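Local coordinates for USG-1 protein homolog (Pseudomonas aeruginosa, PDB 2HJS) that belongs to the aspartate-semialdehyde dehydrogenase family, probably binds NAD and acts as an oxidoreductase on aldehyde or oxo groups, and forms a two-chain assembly, at residues C139-P144 with T294-V299; P109-V114 with A323-L328. All coordinates share one frame; numbering follows the deposited sequence.

In the fold
Both contacts join parts of the chain far apart in sequence, and their centres lie 15 Å from each other, contact 1 falling within the stretch of chain that contact 2 brings together. Contact 1 is fully buried: helix 133-145 rests on a strand of the six-stranded sheet in the dimerisation domain, through valines and one carboxylate-hydroxyl bond. Contact 2 is only partly buried and brings a segment of the NAD-binding domain against helix 317-336; every hydrogen-bonded link across it runs through one of three waters. The two share no segment, yet they touch: Glu140 CB packs against Met111 CE at 4.1 Å, and Cys139 O against Val114 CG2, so helix 133-145, which supplies one side of contact 1, also lines contact 2.

Contact 1: C139-P144 with T294-V299; sequences CEVLAP and TYVGRV
Helix 139-144 passes over strand 294-299 at an axis distance of 10.0 Å, their directions 60° apart, and Val141 and Val296 have the nearest CA atoms at 7.9 Å. Their side chains meet tip to tip, Val141 CG2 lying 3.6 Å from Val296 CG2. Val141 CG1 stands anti to the backbone N (chi1 170°), which leaves CG2 beside that N and turned to the strand, where it also touches Thr294 CG2 at 3.9 Å. Compact beta-branched valines suit a helix packed on a sheet at this ordinary spacing, and Leu311 and Ile313 of strand 308-315 continue the apolar surface under Val141. The layer belongs to the dimerisation domain, whose mixed sheet is covered here by helix 133-145; at Arg298 the same strand reaches Glu215 of the second subunit. Beside the valines the contact turns polar. Glu140, extended beyond CG, runs alongside Thr294 with the two side chains pointing in opposing senses, and Thr294 OG1 donates to Glu140 OE1 at 2.8 Å, approaching from 37° above the carboxylate plane. Glu140 OE2 forms a salt bridge with Lys320, which also bonds to Thr294 OG1; this lysine would probably stabilise the negative charge of the buried carboxylate.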
loop_
_atom_site.group_PDB
_atom_site.type_symbol
_atom_site.label_atom_id
_atom_site.label_comp_id
_atom_site.label_asym_id
_atom_site.label_seq_id
_atom_site.Cartn_x
_atom_site.Cartn_y
_atom_site.Cartn_z
ATOM N N CYS A 139 -5.206 -14.316 -8.622
ATOM C CA CYS A 139 -5.377 -15.751 -8.912
ATOM C C CYS A 139 -4.601 -16.181 -10.127
ATOM O O CYS A 139 -4.100 -17.302 -10.174
ATOM C CB CYS A 139 -6.860 -16.131 -9.062
ATOM S SG CYS A 139 -7.732 -16.062 -7.483
ATOM N N GLU A 140 -4.491 -15.286 -11.095
ATOM C CA GLU A 140 -3.727 -15.572 -12.283
ATOM C C GLU A 140 -2.269 -15.861 -11.942
ATOM O O GLU A 140 -1.644 -16.694 -12.579
ATOM C CB GLU A 140 -3.803 -14.390 -13.264
ATOM C CG GLU A 140 -2.777 -14.447 -14.378
ATOM C CD GLU A 140 -2.815 -13.210 -15.265
ATOM O OE1 GLU A 140 -3.267 -12.145 -14.766
ATOM O OE2 GLU A 140 -2.397 -13.301 -16.454
ATOM N N VAL A 141 -1.736 -15.150 -10.951
ATOM C CA VAL A 141 -0.346 -15.299 -10.554
ATOM C C VAL A 141 -0.172 -16.500 -9.621
ATOM O O VAL A 141 0.782 -17.251 -9.755
ATOM C CB VAL A 141 0.172 -13.999 -9.883
ATOM C CG1 VAL A 141 1.558 -14.222 -9.225
ATOM C CG2 VAL A 141 0.210 -12.869 -10.919
ATOM N N LEU A 142 -1.103 -16.686 -8.697
ATOM C CA LEU A 142 -1.029 -17.792 -7.735
ATOM C C LEU A 142 -1.275 -19.178 -8.320
ATOM O O LEU A 142 -0.621 -20.142 -7.912
ATOM C CB LEU A 142 -2.042 -17.582 -6.629
ATOM C CG LEU A 142 -1.547 -16.956 -5.339
ATOM C CD1 LEU A 142 -0.496 -15.876 -5.553
ATOM C CD2 LEU A 142 -2.768 -16.414 -4.616
ATOM N N ALA A 143 -2.233 -19.287 -9.243
ATOM C CA ALA A 143 -2.589 -20.594 -9.803
ATOM C C ALA A 143 -1.359 -21.426 -10.239
ATOM O O ALA A 143 -1.190 -22.555 -9.770
ATOM C CB ALA A 143 -3.607 -20.468 -10.943
ATOM N N PRO A 144 -0.504 -20.884 -11.130
ATOM C CA PRO A 144 0.654 -21.715 -11.548
ATOM C C PRO A 144 1.664 -22.002 -10.421
ATOM O O PRO A 144 2.348 -23.003 -10.457
ATOM C CB PRO A 144 1.304 -20.904 -12.676
ATOM C CG PRO A 144 0.708 -19.549 -12.617
ATOM C CD PRO A 144 -0.547 -19.578 -11.816
ATOM N N THR A 294 0.238 -9.221 -16.951
ATOM C CA THR A 294 0.255 -8.933 -15.532
ATOM C C THR A 294 1.733 -9.072 -15.122
ATOM O O THR A 294 2.347 -10.119 -15.324
ATOM C CB THR A 294 -0.627 -9.938 -14.812
ATOM O OG1 THR A 294 -1.992 -9.652 -15.122
ATOM C CG2 THR A 294 -0.430 -9.906 -13.311
ATOM N N TYR A 295 2.297 -8.007 -14.576
ATOM C CA TYR A 295 3.725 -7.964 -14.233
ATOM C C TYR A 295 3.947 -8.391 -12.785
ATOM O O TYR A 295 3.202 -7.983 -11.912
ATOM C CB TYR A 295 4.242 -6.552 -14.401
ATOM C CG TYR A 295 4.495 -6.143 -15.819
ATOM C CD1 TYR A 295 5.790 -6.128 -16.321
ATOM C CD2 TYR A 295 3.443 -5.774 -16.674
ATOM C CE1 TYR A 295 6.055 -5.739 -17.631
ATOM C CE2 TYR A 295 3.697 -5.393 -18.001
ATOM C CZ TYR A 295 5.009 -5.386 -18.460
ATOM O OH TYR A 295 5.304 -5.010 -19.748
ATOM N N VAL A 296 4.965 -9.215 -12.540
ATOM C CA VAL A 296 5.229 -9.715 -11.200
ATOM C C VAL A 296 6.708 -9.507 -10.897
ATOM O O VAL A 296 7.547 -9.936 -11.678
ATOM C CB VAL A 296 4.899 -11.231 -11.055
ATOM C CG1 VAL A 296 5.096 -11.699 -9.575
ATOM C CG2 VAL A 296 3.490 -11.503 -11.492
ATOM N N GLY A 297 7.010 -8.864 -9.764
ATOM C CA GLY A 297 8.377 -8.683 -9.308
ATOM C C GLY A 297 8.584 -8.833 -7.808
ATOM O O GLY A 297 7.666 -9.227 -7.073
ATOM N N ARG A 298 9.811 -8.525 -7.374
ATOM C CA ARG A 298 10.242 -8.516 -5.978
ATOM C C ARG A 298 10.061 -9.876 -5.326
ATOM O O ARG A 298 9.732 -9.958 -4.147
ATOM C CB ARG A 298 9.555 -7.399 -5.154
ATOM C CG ARG A 298 9.829 -5.971 -5.624
ATOM C CD ARG A 298 9.842 -5.013 -4.452
ATOM N NE ARG A 298 10.866 -5.390 -3.475
ATOM C CZ ARG A 298 10.893 -5.037 -2.199
ATOM N NH1 ARG A 298 9.954 -4.235 -1.705
ATOM N NH2 ARG A 298 11.894 -5.469 -1.417
ATOM N N VAL A 299 10.252 -10.938 -6.107
ATOM C CA VAL A 299 10.151 -12.298 -5.582
ATOM C C VAL A 299 11.315 -12.509 -4.634
ATOM O O VAL A 299 12.458 -12.426 -5.044
ATOM C CB VAL A 299 10.166 -13.364 -6.709
ATOM C CG1 VAL A 299 10.252 -14.809 -6.109
ATOM C CG2 VAL A 299 8.946 -13.214 -7.603
#

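Contact 2: P109-V114 with A323-L328; sequences PVMVSV and ALNAVL
Met111, a selenomethionine, and Asn325 cross where segment 109-114 faces helix 323-328; their CA atoms are 6.9 Å apart. No direct hydrogen bond joins the segments, so van der Waals contacts and water bridges hold them. In the first group, Met111 CE lies 3.8 Å from Asn325 OD1. The bend at the last torsion of Met111 (chi3 73°) brings this methyl nearer the helix than the outset of the side chain would suggest, and a long flexible residue suits the task; Ala136 of helix 133-145 packs on both Met111 and Asn325. Farther along, Val112 CG2 rests against the backbone carbonyl, 3.6 Å from Leu328 O, while its apolar contact with Leu328 CB is longer, 4.4 Å; both lie at the partly exposed margin.

The water bridges are more extensive. One water accepts from Val112 N at 3.0 Å and donates to Asn325 O at 2.9 Å. A second donates to Val110 O and, weakly, to the same Asn325 O, so this helix carbonyl receives two waters. The third links the side chains, donating to Asn325 OD1 at 2.6 Å and bonding to Ser113 OG. An amide fits here because its two ends do different work: while OD1 takes the water, ND2 bonds to Gly321 O one turn back in its own helix, which fixes the rotation of the group. Water bridges thus join a segment of the Rossmann-type NAD-binding domain to the long C-terminal helix 317-336, which packs against helix 17-28 of that domain through Ala323 and Val327.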
loop_
_atom_site.group_PDB
_atom_site.type_symbol
_atom_site.label_atom_id
_atom_site.label_comp_id
_atom_site.label_asym_id
_atom_site.label_seq_id
_atom_site.Cartn_x
_atom_site.Cartn_y
_atom_site.Cartn_z
ATOM N N PRO A 109 -17.849 -17.690 -10.375
ATOM C CA PRO A 109 -16.676 -17.107 -11.024
ATOM C C PRO A 109 -15.813 -18.148 -11.746
ATOM O O PRO A 109 -15.495 -19.192 -11.166
ATOM C CB PRO A 109 -15.912 -16.453 -9.875
ATOM C CG PRO A 109 -16.392 -17.152 -8.619
ATOM C CD PRO A 109 -17.786 -17.610 -8.895
ATOM N N VAL A 110 -15.478 -17.873 -13.012
ATOM C CA VAL A 110 -14.616 -18.748 -13.813
ATOM C C VAL A 110 -13.527 -17.927 -14.498
ATOM O O VAL A 110 -13.787 -16.835 -15.067
ATOM C CB VAL A 110 -15.382 -19.560 -14.914
ATOM C CG1 VAL A 110 -14.443 -20.553 -15.617
ATOM C CG2 VAL A 110 -16.605 -20.290 -14.366
HETATM N N MSE A 111 -12.312 -18.465 -14.442
HETATM C CA MSE A 111 -11.175 -17.959 -15.201
HETATM C C MSE A 111 -10.490 -19.061 -15.982
HETATM O O MSE A 111 -10.159 -20.106 -15.436
HETATM C CB MSE A 111 -10.142 -17.352 -14.275
HETATM C CG MSE A 111 -10.557 -16.046 -13.717
HETATM SE SE MSE A 111 -9.187 -15.439 -12.468
HETATM C CE MSE A 111 -7.801 -14.945 -13.785
ATOM N N VAL A 112 -10.228 -18.795 -17.254
ATOM C CA VAL A 112 -9.463 -19.720 -18.104
ATOM C C VAL A 112 -8.104 -20.146 -17.483
ATOM O O VAL A 112 -7.784 -21.308 -17.472
ATOM C CB VAL A 112 -9.264 -19.123 -19.526
ATOM C CG1 VAL A 112 -8.486 -20.080 -20.420
ATOM C CG2 VAL A 112 -10.626 -18.804 -20.160
ATOM N N SER A 113 -7.337 -19.200 -16.937
ATOM C CA SER A 113 -5.987 -19.508 -16.427
ATOM C C SER A 113 -5.980 -20.270 -15.067
ATOM O O SER A 113 -4.898 -20.664 -14.563
ATOM C CB SER A 113 -5.120 -18.207 -16.349
ATOM O OG SER A 113 -5.662 -17.172 -15.502
ATOM N N VAL A 114 -7.179 -20.476 -14.491
ATOM C CA VAL A 114 -7.339 -20.871 -13.066
ATOM C C VAL A 114 -8.247 -22.095 -12.847
ATOM O O VAL A 114 -7.805 -23.086 -12.279
ATOM C CB VAL A 114 -7.841 -19.703 -12.199
ATOM C CG1 VAL A 114 -7.973 -20.127 -10.724
ATOM C CG2 VAL A 114 -6.920 -18.516 -12.309
ATOM N N ALA A 323 -11.583 -6.778 -18.349
ATOM C CA ALA A 323 -12.002 -6.997 -19.751
ATOM C C ALA A 323 -11.368 -8.189 -20.479
ATOM O O ALA A 323 -12.076 -8.999 -21.095
ATOM C CB ALA A 323 -11.831 -5.701 -20.595
ATOM N N LEU A 324 -10.037 -8.277 -20.474
ATOM C CA LEU A 324 -9.385 -9.369 -21.202
ATOM C C LEU A 324 -9.749 -10.714 -20.588
ATOM O O LEU A 324 -10.026 -11.653 -21.314
ATOM C CB LEU A 324 -7.865 -9.195 -21.280
ATOM C CG LEU A 324 -7.151 -10.276 -22.100
ATOM C CD1 LEU A 324 -7.647 -10.288 -23.561
ATOM C CD2 LEU A 324 -5.658 -10.038 -22.038
ATOM N N ASN A 325 -9.800 -10.813 -19.263
ATOM C CA ASN A 325 -10.227 -12.089 -18.669
ATOM C C ASN A 325 -11.638 -12.513 -19.120
ATOM O O ASN A 325 -11.887 -13.695 -19.402
ATOM C CB ASN A 325 -10.122 -12.053 -17.136
ATOM C CG ASN A 325 -8.691 -12.190 -16.647
ATOM O OD1 ASN A 325 -7.947 -13.058 -17.119
ATOM N ND2 ASN A 325 -8.294 -11.338 -15.676
ATOM N N ALA A 326 -12.557 -11.550 -19.196
ATOM C CA ALA A 326 -13.914 -11.816 -19.661
ATOM C C ALA A 326 -13.897 -12.300 -21.123
ATOM O O ALA A 326 -14.569 -13.263 -21.484
ATOM C CB ALA A 326 -14.785 -10.563 -19.504
ATOM N N VAL A 327 -13.115 -11.636 -21.959
ATOM C CA VAL A 327 -13.037 -11.993 -23.370
ATOM C C VAL A 327 -12.392 -13.386 -23.550
ATOM O O VAL A 327 -12.879 -14.199 -24.331
ATOM C CB VAL A 327 -12.280 -10.915 -24.174
ATOM C CG1 VAL A 327 -12.090 -11.351 -25.625
ATOM C CG2 VAL A 327 -13.032 -9.570 -24.136
ATOM N N LEU A 328 -11.316 -13.655 -22.814
ATOM C CA LEU A 328 -10.670 -14.966 -22.858
ATOM C C LEU A 328 -11.647 -16.089 -22.519
ATOM O O LEU A 328 -11.615 -17.153 -23.163
ATOM C CB LEU A 328 -9.458 -14.996 -21.920
ATOM C CG LEU A 328 -8.229 -14.159 -22.299
ATOM C CD1 LEU A 328 -7.209 -14.178 -21.157
ATOM C CD2 LEU A 328 -7.589 -14.672 -23.575
HETATM O O HOH W 1 -12.617 -14.775 -16.277
HETATM O O HOH W 2 -10.837 -15.932 -17.888
HETATM O O HOH W 3 -5.744 -14.358 -16.478
#